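Local coordinates for AvrRpt2 (Erwinia amylovora, PDB 6HQZ), which is a type III effector of a plant pathogen and probably acts as a papain-like cysteine protease of the C70 family, at residues V8-Y22 / R26-L40. Sequence-based numbering, arbitrary orientation.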
# COMPACT_ATOMS: atom_id res chain seq x y z
N VAL A 8 15.19 0.75 -1.93
CA VAL A 8 15.46 1.71 -2.95
C VAL A 8 16.95 2.10 -2.87
O VAL A 8 17.43 2.50 -1.83
CB VAL A 8 14.50 2.88 -2.78
CG1 VAL A 8 14.69 3.82 -3.94
CG2 VAL A 8 13.08 2.32 -2.78
N PRO A 9 17.69 1.90 -3.97
CA PRO A 9 19.09 2.27 -3.98
C PRO A 9 19.26 3.78 -3.91
O PRO A 9 18.36 4.56 -4.33
CB PRO A 9 19.59 1.73 -5.32
CG PRO A 9 18.38 1.58 -6.19
CD PRO A 9 17.21 1.37 -5.27
N TYR A 10 20.32 4.21 -3.26
CA TYR A 10 20.54 5.66 -3.04
C TYR A 10 21.51 6.12 -4.13
O TYR A 10 22.55 5.51 -4.29
CB TYR A 10 21.13 5.90 -1.64
CG TYR A 10 21.45 7.35 -1.50
CD1 TYR A 10 20.42 8.30 -1.42
CD2 TYR A 10 22.75 7.79 -1.62
CE1 TYR A 10 20.74 9.65 -1.34
CE2 TYR A 10 23.06 9.14 -1.54
CZ TYR A 10 22.05 10.06 -1.40
OH TYR A 10 22.43 11.41 -1.39
N VAL A 11 21.21 7.25 -4.80
CA VAL A 11 22.09 7.83 -5.79
C VAL A 11 22.18 9.34 -5.42
O VAL A 11 21.12 9.94 -5.21
CB VAL A 11 21.54 7.65 -7.24
CG1 VAL A 11 22.44 8.31 -8.26
CG2 VAL A 11 21.33 6.15 -7.56
N SER A 12 23.41 9.85 -5.26
CA SER A 12 23.65 11.28 -4.99
C SER A 12 23.73 12.09 -6.29
O SER A 12 24.10 11.57 -7.34
CB SER A 12 24.93 11.47 -4.17
OG SER A 12 26.09 10.99 -4.82
N GLN A 13 23.38 13.38 -6.21
CA GLN A 13 23.50 14.24 -7.39
C GLN A 13 24.93 14.66 -7.26
O GLN A 13 25.44 14.88 -6.15
CB GLN A 13 22.54 15.44 -7.33
CG GLN A 13 22.84 16.46 -6.27
CD GLN A 13 21.74 17.56 -6.19
OE1 GLN A 13 20.75 17.43 -5.46
NE2 GLN A 13 21.88 18.57 -7.01
N GLN A 14 25.66 14.75 -8.31
CA GLN A 14 27.01 15.13 -7.92
C GLN A 14 27.23 16.64 -8.03
O GLN A 14 26.71 17.39 -7.15
CB GLN A 14 28.05 14.15 -8.44
CG GLN A 14 28.06 12.89 -7.55
CD GLN A 14 28.74 13.09 -6.16
OE1 GLN A 14 29.89 13.56 -6.07
NE2 GLN A 14 28.07 12.69 -5.10
N ASN A 15 27.91 17.04 -9.07
CA ASN A 15 28.09 18.43 -9.45
C ASN A 15 27.72 18.48 -10.93
O ASN A 15 28.44 18.99 -11.76
CB ASN A 15 29.54 18.85 -9.23
CG ASN A 15 29.93 18.79 -7.77
OD1 ASN A 15 29.17 19.23 -6.88
ND2 ASN A 15 31.12 18.26 -7.51
N GLU A 16 26.56 17.90 -11.20
CA GLU A 16 25.98 17.81 -12.52
C GLU A 16 24.78 18.77 -12.63
O GLU A 16 24.09 19.03 -11.66
CB GLU A 16 25.48 16.36 -12.72
CG GLU A 16 25.26 16.07 -14.19
CD GLU A 16 24.65 14.69 -14.46
OE1 GLU A 16 24.72 14.27 -15.64
OE2 GLU A 16 24.10 14.06 -13.53
N ARG A 17 24.52 19.25 -13.83
CA ARG A 17 23.35 20.09 -14.08
C ARG A 17 22.03 19.31 -13.97
O ARG A 17 21.90 18.28 -14.57
CB ARG A 17 23.52 20.63 -15.48
CG ARG A 17 22.40 21.43 -16.10
CD ARG A 17 22.96 21.98 -17.40
NE ARG A 17 22.00 22.77 -18.16
CZ ARG A 17 22.29 23.51 -19.25
NH1 ARG A 17 23.53 23.61 -19.72
NH2 ARG A 17 21.31 24.20 -19.83
N MET A 18 21.05 19.83 -13.23
CA MET A 18 19.81 19.12 -12.94
C MET A 18 20.14 17.72 -12.38
O MET A 18 19.47 16.73 -12.66
CB MET A 18 18.98 19.02 -14.21
CG MET A 18 18.42 20.36 -14.64
SD MET A 18 17.09 20.71 -13.50
CE MET A 18 16.04 19.22 -13.82
N GLY A 19 21.20 17.68 -11.60
CA GLY A 19 21.70 16.44 -11.06
C GLY A 19 20.66 15.69 -10.24
O GLY A 19 20.70 14.46 -10.26
N CYS A 20 19.73 16.39 -9.56
CA CYS A 20 18.72 15.73 -8.73
C CYS A 20 17.73 14.96 -9.61
O CYS A 20 17.31 13.86 -9.22
CB CYS A 20 18.03 16.67 -7.74
SG CYS A 20 17.29 18.08 -8.54
N TRP A 21 17.44 15.46 -10.81
CA TRP A 21 16.60 14.68 -11.75
C TRP A 21 17.22 13.30 -12.10
O TRP A 21 16.53 12.24 -12.10
CB TRP A 21 16.28 15.51 -13.00
CG TRP A 21 15.78 14.66 -14.20
CD1 TRP A 21 16.53 14.09 -15.19
CD2 TRP A 21 14.43 14.30 -14.46
NE1 TRP A 21 15.71 13.40 -16.06
CE2 TRP A 21 14.41 13.54 -15.65
CE3 TRP A 21 13.23 14.61 -13.85
CZ2 TRP A 21 13.25 13.02 -16.19
CZ3 TRP A 21 12.06 14.10 -14.39
CH2 TRP A 21 12.08 13.32 -15.54
N TYR A 22 18.50 13.33 -12.44
CA TYR A 22 19.14 12.10 -12.91
C TYR A 22 19.27 11.14 -11.76
O TYR A 22 19.02 9.92 -11.93
CB TYR A 22 20.48 12.35 -13.59
CG TYR A 22 20.30 13.21 -14.82
CD1 TYR A 22 19.81 12.66 -16.01
CD2 TYR A 22 20.59 14.58 -14.81
CE1 TYR A 22 19.64 13.42 -17.16
CE2 TYR A 22 20.43 15.36 -15.95
CZ TYR A 22 19.96 14.76 -17.12
OH TYR A 22 19.77 15.49 -18.24
N ARG A 26 17.27 7.53 -11.59
CA ARG A 26 18.11 6.34 -11.36
C ARG A 26 17.68 5.56 -10.11
O ARG A 26 17.60 4.31 -10.15
CB ARG A 26 19.64 6.65 -11.32
CG ARG A 26 20.51 5.49 -11.78
CD ARG A 26 21.96 5.85 -12.20
NE ARG A 26 22.11 7.30 -12.43
CZ ARG A 26 23.18 8.03 -12.14
NH1 ARG A 26 24.30 7.47 -11.68
NH2 ARG A 26 23.13 9.34 -12.37
N MET A 27 17.31 6.26 -9.03
CA MET A 27 16.77 5.60 -7.85
C MET A 27 15.46 4.88 -8.14
O MET A 27 15.18 3.88 -7.48
CB MET A 27 16.63 6.54 -6.66
CG MET A 27 17.95 7.04 -6.16
SD MET A 27 17.79 7.96 -4.62
CE MET A 27 17.68 9.63 -5.19
N LEU A 28 14.70 5.36 -9.13
CA LEU A 28 13.43 4.71 -9.53
C LEU A 28 13.63 3.49 -10.48
O LEU A 28 12.63 2.89 -10.92
CB LEU A 28 12.48 5.71 -10.18
CG LEU A 28 11.37 6.28 -9.30
CD1 LEU A 28 11.80 6.92 -7.97
CD2 LEU A 28 10.52 7.25 -10.10
N GLY A 29 14.87 3.21 -10.86
CA GLY A 29 15.26 2.11 -11.77
C GLY A 29 15.48 2.51 -13.24
O GLY A 29 15.80 1.65 -14.04
N HIS A 30 15.34 3.78 -13.60
CA HIS A 30 15.44 4.26 -15.00
C HIS A 30 16.82 4.84 -15.30
O HIS A 30 17.49 5.42 -14.43
CB HIS A 30 14.38 5.35 -15.27
CG HIS A 30 12.97 4.86 -15.19
ND1 HIS A 30 12.12 4.85 -16.28
CD2 HIS A 30 12.27 4.33 -14.16
CE1 HIS A 30 10.96 4.32 -15.93
NE2 HIS A 30 11.03 3.99 -14.65
N SER A 31 17.26 4.67 -16.55
CA SER A 31 18.41 5.36 -17.10
C SER A 31 17.87 6.23 -18.18
O SER A 31 17.48 5.78 -19.24
CB SER A 31 19.42 4.39 -17.69
OG SER A 31 20.11 3.79 -16.62
N ILE A 32 17.86 7.51 -17.90
CA ILE A 32 17.26 8.46 -18.78
C ILE A 32 18.34 9.48 -19.08
O ILE A 32 18.82 10.19 -18.17
CB ILE A 32 16.03 9.14 -18.16
CG1 ILE A 32 15.08 8.11 -17.50
CG2 ILE A 32 15.32 9.98 -19.22
CD1 ILE A 32 13.80 8.66 -16.88
N SER A 33 18.66 9.59 -20.36
CA SER A 33 19.75 10.40 -20.84
C SER A 33 19.46 11.91 -20.97
O SER A 33 20.38 12.65 -21.33
CB SER A 33 20.13 9.91 -22.23
OG SER A 33 19.17 10.38 -23.15
N SER A 34 18.21 12.34 -20.75
CA SER A 34 17.84 13.76 -20.87
C SER A 34 16.73 14.12 -19.89
O SER A 34 16.06 13.27 -19.33
CB SER A 34 17.44 14.10 -22.30
OG SER A 34 16.24 13.45 -22.66
N GLY A 35 16.53 15.41 -19.68
CA GLY A 35 15.64 15.85 -18.63
C GLY A 35 14.99 17.12 -19.05
O GLY A 35 15.21 17.61 -20.15
N PRO A 36 14.19 17.68 -18.16
CA PRO A 36 13.54 18.93 -18.47
C PRO A 36 14.56 19.98 -18.90
O PRO A 36 15.69 20.05 -18.37
CB PRO A 36 12.88 19.29 -17.16
CG PRO A 36 12.65 17.94 -16.50
CD PRO A 36 13.93 17.26 -16.78
N ARG A 37 14.16 20.74 -19.90
CA ARG A 37 15.06 21.60 -20.63
C ARG A 37 15.33 22.84 -19.77
O ARG A 37 16.43 23.42 -19.79
CB ARG A 37 14.40 21.96 -21.96
CG ARG A 37 15.35 22.51 -23.02
CD ARG A 37 14.63 23.27 -24.13
NE ARG A 37 15.40 24.46 -24.55
CZ ARG A 37 15.37 25.67 -23.97
NH1 ARG A 37 14.60 25.93 -22.91
NH2 ARG A 37 16.13 26.65 -24.46
N LEU A 38 14.32 23.26 -19.02
CA LEU A 38 14.50 24.36 -18.09
C LEU A 38 14.68 23.73 -16.68
O LEU A 38 14.54 22.50 -16.47
CB LEU A 38 13.35 25.41 -18.19
CG LEU A 38 13.10 26.25 -19.47
CD1 LEU A 38 11.82 27.07 -19.31
CD2 LEU A 38 14.25 27.17 -19.90
N GLY A 39 14.99 24.58 -15.73
CA GLY A 39 15.27 24.16 -14.39
C GLY A 39 14.08 23.73 -13.58
O GLY A 39 12.92 23.62 -14.06
N LEU A 40 14.39 23.51 -12.33
CA LEU A 40 13.42 23.09 -11.36
C LEU A 40 12.28 24.09 -11.08
O LEU A 40 11.09 23.65 -11.01
CB LEU A 40 14.15 22.76 -10.07
CG LEU A 40 15.01 21.51 -10.12
CD1 LEU A 40 15.46 21.16 -8.71
CD2 LEU A 40 14.26 20.33 -10.69
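Pro36 CD lies over one face of the Trp21 indole, 3.9 Å from the centroid of its six-membered ring, a CH-pi contact that suits proline, whose compact ring presents the CD methylene beside the backbone nitrogen. Gly35, with no side chain, lets its CA come to 3.6 Å from Trp21 NE1. Tyr22 turns its ring edge to the same loop, CD1 standing 3.4 Å from Ile32 O.

Sulfur joins both ends of the contact, where flexible, unbranched methionine chains can bend to fit their neighbours. Met18, bent at chi2 and chi3, brings CE to 3.8 Å from Leu40 CD2, while Cys20 SG meets Leu40 CD1. Met27 runs past Val11, its CG 3.8 Å from Val11 CG2, and its SD makes an oblique Met-aromatic contact with Tyr10. The flat guanidinium of Arg26 receives Val11 CG1 over one face.

Two side chains take part in hydrogen bonds. With CG anti to the backbone N (chi1 163°), Trp21 reaches the chain before Pro36, where NE1 gives a bent bond of 3.3 Å to Ser34 O, arriving from above the carbonyl plane. Met27 SD accepts a weak one from Val11 N.

Helix 19-27 lies between its flanking loops, with Trp21 and Met27 against strand 104-113, Trp21 also touching strand 93-98, and Pro36 facing helix 49-65; this helix against an antiparallel sheet is consistent with the papain-like fold.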